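Local coordinates for protein sugar kinase (Agrobacterium tumefaciens, PDB 2RBC) that probably phosphorylates a sugar or related substrate at the expense of ATP, as a putative ribokinase of the pfkB carbohydrate kinase family, at residues G28-L33 and L157-L162; R119-T124 and H141-K146; C248-A253 and Q291-V296; T271-D276 and A304-V309. All coordinates share one frame; numbering follows the deposited sequence.

Contact 1 (G28-L33 and L157-L162)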
loop_
_atom_site.group_PDB
_atom_site.type_symbol
_atom_site.label_atom_id
_atom_site.label_comp_id
_atom_site.label_asym_id
_atom_site.label_seq_id
_atom_site.Cartn_x
_atom_site.Cartn_y
_atom_site.Cartn_z
ATOM N N GLY A 28 23.499 27.414 -3.512
ATOM C CA GLY A 28 22.723 28.587 -3.004
ATOM C C GLY A 28 21.239 28.383 -3.252
ATOM O O GLY A 28 20.690 27.293 -3.014
ATOM N N GLY A 29 20.583 29.421 -3.754
ATOM C CA GLY A 29 19.158 29.397 -3.951
ATOM C C GLY A 29 18.459 29.900 -2.707
ATOM O O GLY A 29 18.931 29.720 -1.585
ATOM N N LYS A 30 17.299 30.495 -2.904
ATOM C CA LYS A 30 16.491 30.907 -1.786
ATOM C C LYS A 30 15.996 29.698 -1.006
ATOM O O LYS A 30 15.793 28.628 -1.554
ATOM C CB LYS A 30 15.311 31.760 -2.268
ATOM C CG LYS A 30 15.767 33.054 -2.975
ATOM C CD LYS A 30 16.428 34.025 -2.017
ATOM C CE LYS A 30 17.057 35.200 -2.733
ATOM N NZ LYS A 30 17.218 36.315 -1.801
ATOM N N HIS A 31 15.779 29.913 0.281
ATOM C CA HIS A 31 15.368 28.889 1.184
ATOM C C HIS A 31 13.893 29.055 1.545
ATOM O O HIS A 31 13.492 30.077 2.087
ATOM C CB HIS A 31 16.226 28.952 2.435
ATOM C CG HIS A 31 16.181 27.701 3.244
ATOM N ND1 HIS A 31 16.995 27.495 4.335
ATOM C CD2 HIS A 31 15.445 26.567 3.102
ATOM C CE1 HIS A 31 16.735 26.297 4.845
ATOM N NE2 HIS A 31 15.788 25.723 4.123
ATOM N N VAL A 32 13.092 28.043 1.207
ATOM C CA VAL A 32 11.646 28.031 1.441
ATOM C C VAL A 32 11.322 26.926 2.473
ATOM O O VAL A 32 11.740 25.788 2.291
ATOM C CB VAL A 32 10.874 27.749 0.144
ATOM C CG1 VAL A 32 9.393 27.756 0.408
ATOM C CG2 VAL A 32 11.232 28.759 -0.970
ATOM N N LEU A 33 10.624 27.292 3.544
ATOM C CA LEU A 33 9.985 26.381 4.477
ATOM C C LEU A 33 8.633 25.949 3.973
ATOM O O LEU A 33 7.748 26.771 3.769
ATOM C CB LEU A 33 9.758 27.027 5.837
ATOM C CG LEU A 33 9.100 26.169 6.942
ATOM C CD1 LEU A 33 9.914 24.847 7.285
ATOM C CD2 LEU A 33 8.869 26.999 8.197
ATOM N N LEU A 157 15.235 32.427 9.357
ATOM C CA LEU A 157 16.196 31.737 8.536
ATOM C C LEU A 157 15.680 31.426 7.127
ATOM O O LEU A 157 16.451 31.014 6.256
ATOM C CB LEU A 157 16.608 30.442 9.241
ATOM C CG LEU A 157 17.183 30.650 10.676
ATOM C CD1 LEU A 157 17.914 29.393 11.119
ATOM C CD2 LEU A 157 18.114 31.896 10.873
ATOM N N PHE A 158 14.381 31.583 6.899
ATOM C CA PHE A 158 13.813 31.292 5.597
ATOM C C PHE A 158 13.543 32.574 4.811
ATOM O O PHE A 158 13.429 33.650 5.374
ATOM C CB PHE A 158 12.544 30.477 5.785
ATOM C CG PHE A 158 12.792 29.184 6.459
ATOM C CD1 PHE A 158 13.451 28.148 5.787
ATOM C CD2 PHE A 158 12.426 29.000 7.774
ATOM C CE1 PHE A 158 13.716 26.948 6.444
ATOM C CE2 PHE A 158 12.692 27.819 8.417
ATOM C CZ PHE A 158 13.323 26.792 7.754
ATOM N N ASP A 159 13.478 32.442 3.495
ATOM C CA ASP A 159 13.201 33.570 2.608
ATOM C C ASP A 159 11.705 33.647 2.318
ATOM O O ASP A 159 11.202 34.710 1.995
ATOM C CB ASP A 159 14.003 33.417 1.324
ATOM C CG ASP A 159 15.495 33.522 1.571
ATOM O OD1 ASP A 159 15.899 34.567 2.095
ATOM O OD2 ASP A 159 16.266 32.613 1.244
ATOM N N ALA A 160 11.015 32.506 2.378
ATOM C CA ALA A 160 9.554 32.444 2.278
ATOM C C ALA A 160 9.084 31.200 2.979
ATOM O O ALA A 160 9.890 30.320 3.262
ATOM C CB ALA A 160 9.050 32.409 0.797
ATOM N N VAL A 161 7.774 31.134 3.265
ATOM C CA VAL A 161 7.154 29.934 3.823
ATOM C C VAL A 161 5.928 29.592 2.996
ATOM O O VAL A 161 5.272 30.471 2.418
ATOM C CB VAL A 161 6.768 30.071 5.317
ATOM C CG1 VAL A 161 7.959 30.503 6.138
ATOM C CG2 VAL A 161 5.588 30.998 5.531
ATOM N N LEU A 162 5.689 28.292 2.883
ATOM C CA LEU A 162 4.524 27.761 2.189
ATOM C C LEU A 162 3.851 26.748 3.090
ATOM O O LEU A 162 4.521 25.864 3.648
ATOM C CB LEU A 162 4.952 27.103 0.871
ATOM C CG LEU A 162 3.877 26.379 0.058
ATOM C CD1 LEU A 162 2.700 27.266 -0.331
ATOM C CD2 LEU A 162 4.529 25.625 -1.120
HETATM O O HOH W 1 18.388 35.748 0.623
#
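Phe158 turns the edge of its ring toward the face of His31, a T-shaped pair with centroids 4.7 Å apart and planes at 73°. Phe158 CE1 leads the approach and lies 3.3 Å from His31 NE2, over the rim of the imidazole, while NE2 itself bonds to Ser84 OG on the neighbouring strand. Leu33 treats the same phenyl ring differently: its CB stands over the centre of one face, 3.7 Å from the centroid in a CH-pi contact, and its methyls reach the far rim. At chi1 -61° the ring stands anti to its own carbonyl carbon, its CD1-CE1 edge facing His31 and one face meeting Leu33 CB. Asp159 grips the His31 backbone in two places. Its OD2 receives His31 N through the anti lone pair at 2.9 Å, in a nearly straight bond, and its own N donates to His31 O at 2.8 Å. The other oxygen, OD1, shares a bridging water with Lys30 NZ; the charged atoms, 4.5 Å apart, are too distant for a salt bridge. Beyond this junction regular pairing takes over, Leu33 N to Ala160 O at 3.1 Å and Leu162 N to Leu33 O at 2.7 Å. Val161 and Leu33 pack against helix 168-180, and Val32 meets helix 68-78 on the other face. Parallel neighbours with helices on both faces make a three-layer alpha/beta sandwich, here the core of a ribokinase-like fold.

Contact 2 (R119-T124 and H141-K146). With EDO (1,2-ethanediol), chain H; SO4 (sulfate ion), chain F.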
loop_
_atom_site.group_PDB
_atom_site.type_symbol
_atom_site.label_atom_id
_atom_site.label_comp_id
_atom_site.label_asym_id
_atom_site.label_seq_id
_atom_site.Cartn_x
_atom_site.Cartn_y
_atom_site.Cartn_z
ATOM N N ARG A 119 0.573 6.896 13.928
ATOM C CA ARG A 119 0.913 6.109 12.781
ATOM C C ARG A 119 1.105 7.042 11.616
ATOM O O ARG A 119 0.314 7.966 11.414
ATOM C CB ARG A 119 -0.179 5.087 12.477
ATOM C CG ARG A 119 -0.245 4.005 13.561
ATOM C CD ARG A 119 -1.443 3.080 13.363
ATOM N NE ARG A 119 -1.324 2.329 12.125
ATOM C CZ ARG A 119 -2.314 1.675 11.510
ATOM N NH1 ARG A 119 -3.553 1.650 12.008
ATOM N NH2 ARG A 119 -2.047 1.044 10.372
ATOM N N SER A 120 2.155 6.794 10.849
ATOM C CA SER A 120 2.462 7.616 9.685
ATOM C C SER A 120 1.420 7.442 8.579
ATOM O O SER A 120 0.869 6.357 8.394
ATOM C CB SER A 120 3.818 7.246 9.107
ATOM O OG SER A 120 4.848 7.472 10.025
ATOM N N ALA A 121 1.203 8.518 7.816
ATOM C CA ALA A 121 0.238 8.532 6.740
ATOM C C ALA A 121 0.768 7.736 5.564
ATOM O O ALA A 121 1.951 7.795 5.221
ATOM C CB ALA A 121 -0.079 9.981 6.295
ATOM N N LEU A 122 -0.137 7.011 4.932
ATOM C CA LEU A 122 0.168 6.296 3.694
ATOM C C LEU A 122 -1.102 6.258 2.869
ATOM O O LEU A 122 -2.210 6.314 3.444
ATOM C CB LEU A 122 0.700 4.875 4.014
ATOM C CG LEU A 122 -0.234 3.883 4.709
ATOM C CD1 LEU A 122 -1.141 3.101 3.711
ATOM C CD2 LEU A 122 0.596 2.923 5.562
ATOM N N SER A 123 -0.965 6.183 1.541
ATOM C CA SER A 123 -2.112 5.944 0.658
ATOM C C SER A 123 -1.843 4.941 -0.449
ATOM O O SER A 123 -0.721 4.820 -0.918
ATOM C CB SER A 123 -2.554 7.237 -0.019
ATOM O OG SER A 123 -2.727 8.278 0.931
ATOM N N THR A 124 -2.888 4.213 -0.860
ATOM C CA THR A 124 -2.865 3.537 -2.150
ATOM C C THR A 124 -3.571 4.418 -3.188
ATOM O O THR A 124 -4.681 4.913 -2.942
ATOM C CB THR A 124 -3.488 2.151 -2.095
ATOM O OG1 THR A 124 -2.526 1.238 -1.550
ATOM C CG2 THR A 124 -3.925 1.658 -3.484
ATOM N N HIS A 141 -5.052 11.251 12.834
ATOM C CA HIS A 141 -5.068 12.632 13.376
ATOM C C HIS A 141 -4.036 12.868 14.494
ATOM O O HIS A 141 -3.619 13.982 14.732
ATOM C CB HIS A 141 -6.455 12.973 13.909
ATOM C CG HIS A 141 -6.807 12.209 15.154
ATOM N ND1 HIS A 141 -7.530 11.030 15.128
ATOM C CD2 HIS A 141 -6.490 12.426 16.456
ATOM C CE1 HIS A 141 -7.662 10.569 16.362
ATOM N NE2 HIS A 141 -7.030 11.391 17.185
ATOM N N ARG A 142 -3.640 11.819 15.191
ATOM C CA ARG A 142 -2.654 11.949 16.266
ATOM C C ARG A 142 -1.317 12.477 15.779
ATOM O O ARG A 142 -0.510 12.949 16.573
ATOM C CB ARG A 142 -2.414 10.624 16.941
ATOM C CG ARG A 142 -3.627 10.082 17.702
ATOM C CD ARG A 142 -3.342 8.708 18.303
ATOM N NE ARG A 142 -3.000 7.725 17.288
ATOM C CZ ARG A 142 -2.933 6.412 17.491
ATOM N NH1 ARG A 142 -3.190 5.890 18.700
ATOM N NH2 ARG A 142 -2.607 5.607 16.476
ATOM N N LEU A 143 -1.071 12.396 14.476
ATOM C CA LEU A 143 0.120 12.991 13.896
ATOM C C LEU A 143 0.281 14.482 14.287
ATOM O O LEU A 143 1.390 14.954 14.528
ATOM C CB LEU A 143 0.087 12.827 12.371
ATOM C CG LEU A 143 0.453 11.435 11.836
ATOM C CD1 LEU A 143 0.145 11.365 10.353
ATOM C CD2 LEU A 143 1.909 11.141 12.127
ATOM N N HIS A 144 -0.841 15.187 14.348
ATOM C CA HIS A 144 -0.878 16.649 14.401
ATOM C C HIS A 144 -1.581 17.168 15.634
ATOM O O HIS A 144 -2.106 18.281 15.628
ATOM C CB HIS A 144 -1.584 17.182 13.141
ATOM C CG HIS A 144 -0.889 16.808 11.875
ATOM N ND1 HIS A 144 -1.537 16.216 10.816
ATOM C CD2 HIS A 144 0.413 16.863 11.537
ATOM C CE1 HIS A 144 -0.668 15.959 9.862
ATOM N NE2 HIS A 144 0.526 16.344 10.271
ATOM N N GLU A 145 -1.570 16.401 16.708
ATOM C CA GLU A 145 -2.291 16.785 17.923
ATOM C C GLU A 145 -1.404 17.507 18.960
ATOM O O GLU A 145 -1.896 17.976 19.998
ATOM C CB GLU A 145 -2.931 15.550 18.562
ATOM C CG GLU A 145 -1.946 14.616 19.261
ATOM C CD GLU A 145 -2.622 13.383 19.888
ATOM O OE1 GLU A 145 -3.884 13.234 19.794
ATOM O OE2 GLU A 145 -1.873 12.556 20.479
ATOM N N LYS A 146 -0.103 17.561 18.702
ATOM C CA LYS A 146 0.828 18.161 19.623
ATOM C C LYS A 146 1.387 19.434 19.016
ATOM O O LYS A 146 1.507 19.597 17.796
ATOM C CB LYS A 146 1.935 17.176 19.943
ATOM C CG LYS A 146 2.671 17.432 21.217
ATOM C CD LYS A 146 3.224 16.101 21.778
ATOM C CE LYS A 146 4.505 16.288 22.641
ATOM N NZ LYS A 146 4.443 17.477 23.580
HETATM C C1 EDO H . 0.305 -0.284 -0.643
HETATM O O1 EDO H . 0.282 -1.708 -0.445
HETATM C C2 EDO H . -0.454 0.457 0.466
HETATM O O2 EDO H . -0.890 1.758 0.032
HETATM S S SO4 F . -3.088 1.954 17.120
HETATM O O1 SO4 F . -3.893 2.465 16.008
HETATM O O2 SO4 F . -3.607 2.439 18.399
HETATM O O3 SO4 F . -3.128 0.495 17.114
HETATM O O4 SO4 F . -1.702 2.388 16.965
#
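The guanidinium of Arg142 comes edge-on to a sulfate ion, whose sulfur lies near its plane, while Arg119 CG approaches the group obliquely, 4.1 Å from Arg142 NH2. The guanidinium of Arg119 is turned 74° against it; sulfate O1 lies toward its edge, but no hydrogen bond forms, and the nearest Arg119 atom is CD, 3.7 Å from O1. Every bond from Arg142 to the sulfate is weak; NH2 reaches O4 and O1, each at 3.4 Å. A bend at chi3 (-60°) swings the head of Arg142 to the ion. Its firmer partner is Asp140, which forms a salt bridge with NH2 and accepts the backbone N of Arg119. The third flat group, the His144 ring, carries Leu143 CB over the centre of one face. Leu143 directs its branched end at the other segment: CG is 3.5 Å from Arg119 O, and CD1 lies 4.3 Å from Ala121 CB. Arg119 reaches out of the subunit, its NH2 bonding to Val61 O of the second subunit. On the Leu143 side an aliphatic end packs against the Arg119 carbonyl and Ala121; the other side is cationic. Asp140 probably offsets part of the positive charge of the two arginines, and the sulfate, likely from the crystallisation liquor, lies off the edge of Arg142 and beside the aliphatic part of Arg119; its weak bonds suggest electrostatic attraction more than a specific anion site.

Contact 3 (C248-A253 and Q291-V296). With SO4 (sulfate ion), chain C.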
loop_
_atom_site.group_PDB
_atom_site.type_symbol
_atom_site.label_atom_id
_atom_site.label_comp_id
_atom_site.label_asym_id
_atom_site.label_seq_id
_atom_site.Cartn_x
_atom_site.Cartn_y
_atom_site.Cartn_z
ATOM N N CYS A 248 -4.840 30.060 -14.952
ATOM C CA CYS A 248 -4.761 30.626 -13.598
ATOM C C CYS A 248 -5.237 32.084 -13.622
ATOM O O CYS A 248 -4.779 32.875 -14.437
ATOM C CB CYS A 248 -3.331 30.528 -13.113
ATOM S SG CYS A 248 -3.082 31.248 -11.509
ATOM N N TRP A 249 -6.194 32.399 -12.753
ATOM C CA TRP A 249 -6.701 33.745 -12.565
ATOM C C TRP A 249 -6.183 34.283 -11.257
ATOM O O TRP A 249 -6.086 33.540 -10.296
ATOM C CB TRP A 249 -8.225 33.735 -12.489
ATOM C CG TRP A 249 -8.897 33.534 -13.807
ATOM C CD1 TRP A 249 -9.388 34.507 -14.621
ATOM C CD2 TRP A 249 -9.154 32.292 -14.464
ATOM N NE1 TRP A 249 -9.939 33.949 -15.739
ATOM C CE2 TRP A 249 -9.829 32.589 -15.661
ATOM C CE3 TRP A 249 -8.906 30.952 -14.137
ATOM C CZ2 TRP A 249 -10.246 31.609 -16.557
ATOM C CZ3 TRP A 249 -9.342 29.953 -15.038
ATOM C CH2 TRP A 249 -9.986 30.298 -16.236
ATOM N N TRP A 250 -5.832 35.568 -11.210
ATOM C CA TRP A 250 -5.361 36.139 -9.934
ATOM C C TRP A 250 -5.634 37.621 -9.831
ATOM O O TRP A 250 -5.872 38.312 -10.842
ATOM C CB TRP A 250 -3.846 35.865 -9.703
ATOM C CG TRP A 250 -2.873 36.788 -10.448
ATOM C CD1 TRP A 250 -2.291 37.908 -9.964
ATOM C CD2 TRP A 250 -2.367 36.611 -11.771
ATOM N NE1 TRP A 250 -1.460 38.465 -10.909
ATOM C CE2 TRP A 250 -1.482 37.677 -12.028
ATOM C CE3 TRP A 250 -2.574 35.643 -12.775
ATOM C CZ2 TRP A 250 -0.824 37.831 -13.259
ATOM C CZ3 TRP A 250 -1.911 35.777 -13.973
ATOM C CH2 TRP A 250 -1.034 36.865 -14.204
ATOM N N THR A 251 -5.579 38.080 -8.580
ATOM C CA THR A 251 -5.617 39.486 -8.228
ATOM C C THR A 251 -4.425 39.812 -7.308
ATOM O O THR A 251 -4.060 39.052 -6.399
ATOM C CB THR A 251 -6.978 39.886 -7.551
ATOM O OG1 THR A 251 -7.156 39.131 -6.355
ATOM C CG2 THR A 251 -8.187 39.654 -8.457
ATOM N N GLU A 252 -3.817 40.967 -7.564
ATOM C CA GLU A 252 -2.755 41.485 -6.719
ATOM C C GLU A 252 -3.326 42.084 -5.441
ATOM O O GLU A 252 -4.501 42.485 -5.391
ATOM C CB GLU A 252 -1.991 42.582 -7.453
ATOM C CG GLU A 252 -1.470 42.190 -8.832
ATOM C CD GLU A 252 -0.249 41.291 -8.790
ATOM O OE1 GLU A 252 0.354 41.108 -7.696
ATOM O OE2 GLU A 252 0.100 40.773 -9.880
ATOM N N ALA A 253 -2.466 42.206 -4.426
ATOM C CA ALA A 253 -2.783 42.972 -3.229
ATOM C C ALA A 253 -3.244 44.361 -3.604
ATOM O O ALA A 253 -2.707 44.948 -4.525
ATOM C CB ALA A 253 -1.557 43.073 -2.316
ATOM N N GLN A 291 8.242 39.046 -10.438
ATOM C CA GLN A 291 6.939 39.617 -10.761
ATOM C C GLN A 291 5.873 38.541 -10.875
ATOM O O GLN A 291 6.158 37.386 -11.207
ATOM C CB GLN A 291 7.002 40.440 -12.045
ATOM C CG GLN A 291 7.895 41.673 -11.931
ATOM C CD GLN A 291 7.505 42.566 -10.758
ATOM O OE1 GLN A 291 6.386 43.100 -10.713
ATOM N NE2 GLN A 291 8.412 42.715 -9.789
ATOM N N SER A 292 4.637 38.928 -10.580
ATOM C CA SER A 292 3.519 37.975 -10.459
ATOM C C SER A 292 3.243 37.165 -11.722
ATOM O O SER A 292 3.153 35.935 -11.656
ATOM C CB SER A 292 2.248 38.715 -10.061
ATOM O OG SER A 292 2.444 39.296 -8.789
ATOM N N ARG A 293 3.154 37.825 -12.862
ATOM C CA ARG A 293 2.867 37.090 -14.099
ATOM C C ARG A 293 4.018 36.124 -14.435
ATOM O O ARG A 293 3.771 34.949 -14.740
ATOM C CB ARG A 293 2.538 38.014 -15.279
ATOM C CG ARG A 293 2.190 37.222 -16.547
ATOM C CD ARG A 293 1.815 38.127 -17.730
ATOM N NE ARG A 293 0.536 38.779 -17.492
ATOM C CZ ARG A 293 -0.652 38.194 -17.628
ATOM N NH1 ARG A 293 -0.762 36.943 -18.035
ATOM N NH2 ARG A 293 -1.755 38.892 -17.400
ATOM N N ALA A 294 5.267 36.590 -14.336
ATOM C CA ALA A 294 6.458 35.708 -14.513
ATOM C C ALA A 294 6.402 34.465 -13.604
ATOM O O ALA A 294 6.690 33.330 -14.032
ATOM C CB ALA A 294 7.730 36.494 -14.256
ATOM N N ALA A 295 6.001 34.684 -12.355
ATOM C CA ALA A 295 5.898 33.616 -11.360
ATOM C C ALA A 295 4.761 32.648 -11.679
ATOM O O ALA A 295 4.903 31.450 -11.532
ATOM C CB ALA A 295 5.720 34.209 -10.003
ATOM N N VAL A 296 3.627 33.166 -12.121
ATOM C CA VAL A 296 2.526 32.317 -12.499
ATOM C C VAL A 296 2.916 31.493 -13.724
ATOM O O VAL A 296 2.596 30.330 -13.800
ATOM C CB VAL A 296 1.266 33.111 -12.750
ATOM C CG1 VAL A 296 0.198 32.217 -13.389
ATOM C CG2 VAL A 296 0.736 33.738 -11.454
HETATM S S SO4 C . -0.044 41.768 -15.769
HETATM O O1 SO4 C . 0.128 42.772 -14.726
HETATM O O2 SO4 C . -0.631 40.590 -15.134
HETATM O O3 SO4 C . -0.935 42.283 -16.812
HETATM O O4 SO4 C . 1.266 41.461 -16.340
#
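Glu252 and Ser292 form the direct polar link between strand 248-251 and helix 292-307. Ser292 OG donates to the syn lone pair of Glu252 OE1 at 3.0 Å. The second carboxylate oxygen, OE2, takes the indole N-H of Trp250, with NE1 also 3.0 Å away; the acceptor lies in the indole plane, but the donor meets the carboxylate from above its plane. One carboxylate therefore fixes a helix residue and an indole together, and the bend of Glu252 at chi2 (-76°) folds it back to do so. Trp250 in turn offers its surface to the helix. Val296 CG2 sits over one face of the indole in a CH-pi contact, 4.2 Å from the six-membered centroid, while Val296 CG1 rests 3.9 Å from Cys248 SG. At the outer corner of the indole, Trp250 CH2 lies over the centre of the Arg293 guanidinium, 3.7 Å from CZ, the two planes inclined at 59°. Further out, Arg293 NE bonds to a sulfate O4 at 3.0 Å and NH2 more weakly to O2. Gln261 and the carbonyl of Phe260 take up Arg293 NH1, and His259 and Phe238 meet the Trp250 ring from neighbouring strands. Because Ser292 opens the helix, just after the N-cap residue Gln291, the carboxylate of Glu252 lies where the helix end would probably stabilise its negative charge, and a hydrogen bond at each oxygen probably adds to that stabilisation.

Contact 4 (T271-D276 and A304-V309). With EDO (1,2-ethanediol), chain L.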
loop_
_atom_site.group_PDB
_atom_site.type_symbol
_atom_site.label_atom_id
_atom_site.label_comp_id
_atom_site.label_asym_id
_atom_site.label_seq_id
_atom_site.Cartn_x
_atom_site.Cartn_y
_atom_site.Cartn_z
ATOM N N THR A 271 -1.634 13.768 -13.455
ATOM C CA THR A 271 -1.750 15.092 -12.864
ATOM C C THR A 271 -1.553 15.062 -11.336
ATOM O O THR A 271 -1.590 16.079 -10.704
ATOM C CB THR A 271 -3.108 15.726 -13.171
ATOM O OG1 THR A 271 -4.115 14.953 -12.525
ATOM C CG2 THR A 271 -3.377 15.787 -14.656
ATOM N N LEU A 272 -1.308 13.893 -10.748
ATOM C CA LEU A 272 -1.057 13.827 -9.300
ATOM C C LEU A 272 0.120 14.729 -8.947
ATOM O O LEU A 272 1.155 14.647 -9.586
ATOM C CB LEU A 272 -0.799 12.361 -8.903
ATOM C CG LEU A 272 -0.637 12.027 -7.430
ATOM C CD1 LEU A 272 -1.846 12.460 -6.609
ATOM C CD2 LEU A 272 -0.378 10.510 -7.288
ATOM N N ALA A 273 -0.058 15.613 -7.959
ATOM C CA ALA A 273 1.014 16.536 -7.479
ATOM C C ALA A 273 1.251 17.789 -8.336
ATOM O O ALA A 273 2.159 18.560 -8.052
ATOM C CB ALA A 273 2.354 15.771 -7.252
ATOM N N ALA A 274 0.473 17.973 -9.398
ATOM C CA ALA A 274 0.664 19.083 -10.341
ATOM C C ALA A 274 0.573 20.412 -9.591
ATOM O O ALA A 274 1.454 21.255 -9.682
ATOM C CB ALA A 274 -0.366 19.014 -11.482
ATOM N N GLY A 275 -0.479 20.545 -8.792
ATOM C CA GLY A 275 -0.713 21.747 -7.951
ATOM C C GLY A 275 0.403 21.987 -6.966
ATOM O O GLY A 275 0.823 23.110 -6.749
ATOM N N ASP A 276 0.933 20.916 -6.399
ATOM C CA ASP A 276 2.086 21.012 -5.499
ATOM C C ASP A 276 3.356 21.526 -6.176
ATOM O O ASP A 276 4.111 22.339 -5.620
ATOM C CB ASP A 276 2.388 19.656 -4.872
ATOM C CG ASP A 276 1.179 19.053 -4.169
ATOM O OD1 ASP A 276 0.404 19.845 -3.594
ATOM O OD2 ASP A 276 1.014 17.810 -4.184
ATOM N N ALA A 304 2.911 21.747 -15.717
ATOM C CA ALA A 304 2.651 21.101 -17.019
ATOM C C ALA A 304 3.674 19.999 -17.310
ATOM O O ALA A 304 3.316 18.867 -17.653
ATOM C CB ALA A 304 2.586 22.164 -18.171
ATOM N N LEU A 305 4.950 20.305 -17.138
ATOM C CA LEU A 305 5.988 19.328 -17.351
ATOM C C LEU A 305 5.771 18.104 -16.483
ATOM O O LEU A 305 5.837 16.965 -16.982
ATOM C CB LEU A 305 7.378 19.936 -17.110
ATOM C CG LEU A 305 7.944 20.764 -18.276
ATOM C CD1 LEU A 305 9.046 21.695 -17.751
ATOM C CD2 LEU A 305 8.534 19.875 -19.273
ATOM N N LYS A 306 5.467 18.326 -15.211
ATOM C CA LYS A 306 5.315 17.217 -14.285
ATOM C C LYS A 306 4.170 16.299 -14.712
ATOM O O LYS A 306 4.217 15.095 -14.463
ATOM C CB LYS A 306 5.073 17.744 -12.876
ATOM C CG LYS A 306 5.004 16.685 -11.779
ATOM C CD LYS A 306 3.675 16.727 -11.071
ATOM C CE LYS A 306 2.546 16.161 -11.906
ATOM N NZ LYS A 306 2.665 14.666 -12.106
ATOM N N CYS A 307 3.162 16.863 -15.361
ATOM C CA CYS A 307 1.967 16.096 -15.779
ATOM C C CYS A 307 2.210 15.077 -16.872
ATOM O O CYS A 307 1.408 14.159 -17.054
ATOM C CB CYS A 307 0.809 17.034 -16.192
ATOM S SG CYS A 307 0.040 17.910 -14.835
ATOM N N THR A 308 3.335 15.199 -17.568
ATOM C CA THR A 308 3.678 14.317 -18.665
ATOM C C THR A 308 4.404 13.057 -18.263
ATOM O O THR A 308 4.723 12.248 -19.116
ATOM C CB THR A 308 4.514 15.087 -19.712
ATOM O OG1 THR A 308 5.775 15.454 -19.145
ATOM C CG2 THR A 308 3.753 16.313 -20.164
ATOM N N VAL A 309 4.666 12.887 -16.965
ATOM C CA VAL A 309 5.377 11.739 -16.409
ATOM C C VAL A 309 4.516 11.028 -15.356
ATOM O O VAL A 309 4.015 11.656 -14.429
ATOM C CB VAL A 309 6.691 12.220 -15.742
ATOM C CG1 VAL A 309 7.466 11.089 -15.080
ATOM C CG2 VAL A 309 7.568 12.907 -16.795
HETATM C C1 EDO L . -6.934 16.419 -12.111
HETATM O O1 EDO L . -6.809 15.227 -12.909
HETATM C C2 EDO L . -7.231 16.079 -10.642
HETATM O O2 EDO L . -6.205 16.582 -9.758
#
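A type II turn from Thr271 to Ala274, closed by Ala274 N to Thr271 O at 3.1 Å and carrying Ala273 at a positive phi of 80°, leads into helix 274-287 and lies against the end of helix 292-307. Lys306 supplies the polar link: its NZ reaches Leu272 O at 2.9 Å in a weak bond. Bends at chi2, chi3 and chi4 curl the chain beside the turn, with CE passing 3.7 Å from Ala274 N and CD 3.8 Å from Ala273 C. The ammonium group also bonds to the carbonyls of Asp270 and Gly312, so three main-chain oxygens share one buried charge. Beside it Cys307 SG makes the apolar half of the contact, resting 3.6 Å from Ala274 CB and 3.9 Å from Thr271 CA. On the other side of the turn Thr271 OG1 meets an ethanediol O1 at 2.7 Å, and Arg133 bonds to both. The sequence from Asp270 to Asp276 resembles the DTxGAGD signature of pfkB kinases, in which the helix start forms an anion hole and the last aspartate serves as the base; Asp276 holds that position here. In ribokinase, carbonyls of this motif and of a later loop help bind a monovalent cation; the ammonium of Lys306, held by Asp270, Leu272 and Gly312, probably occupies a comparable place.

From the N terminus, contact 1 closes the longest loop, joining the first strand, 31-35, to strand 160-163 of the central sheet. Contact 2 falls within that loop, tying strand 121-127 of the smaller sheet, near the second subunit, to the turn after strand 133-138. The remaining two follow in series and cross each other: 248-253, 271-276, 291-296 and 304-309 alternate along the chain. Contact 3 attaches the start of helix 292-307 to the antiparallel extension of the central sheet, and contact 4 brings its far end to the signature turn. Contacts 2 and 3 lie on opposite sides of the chain's centre, about 34 Å apart between centres.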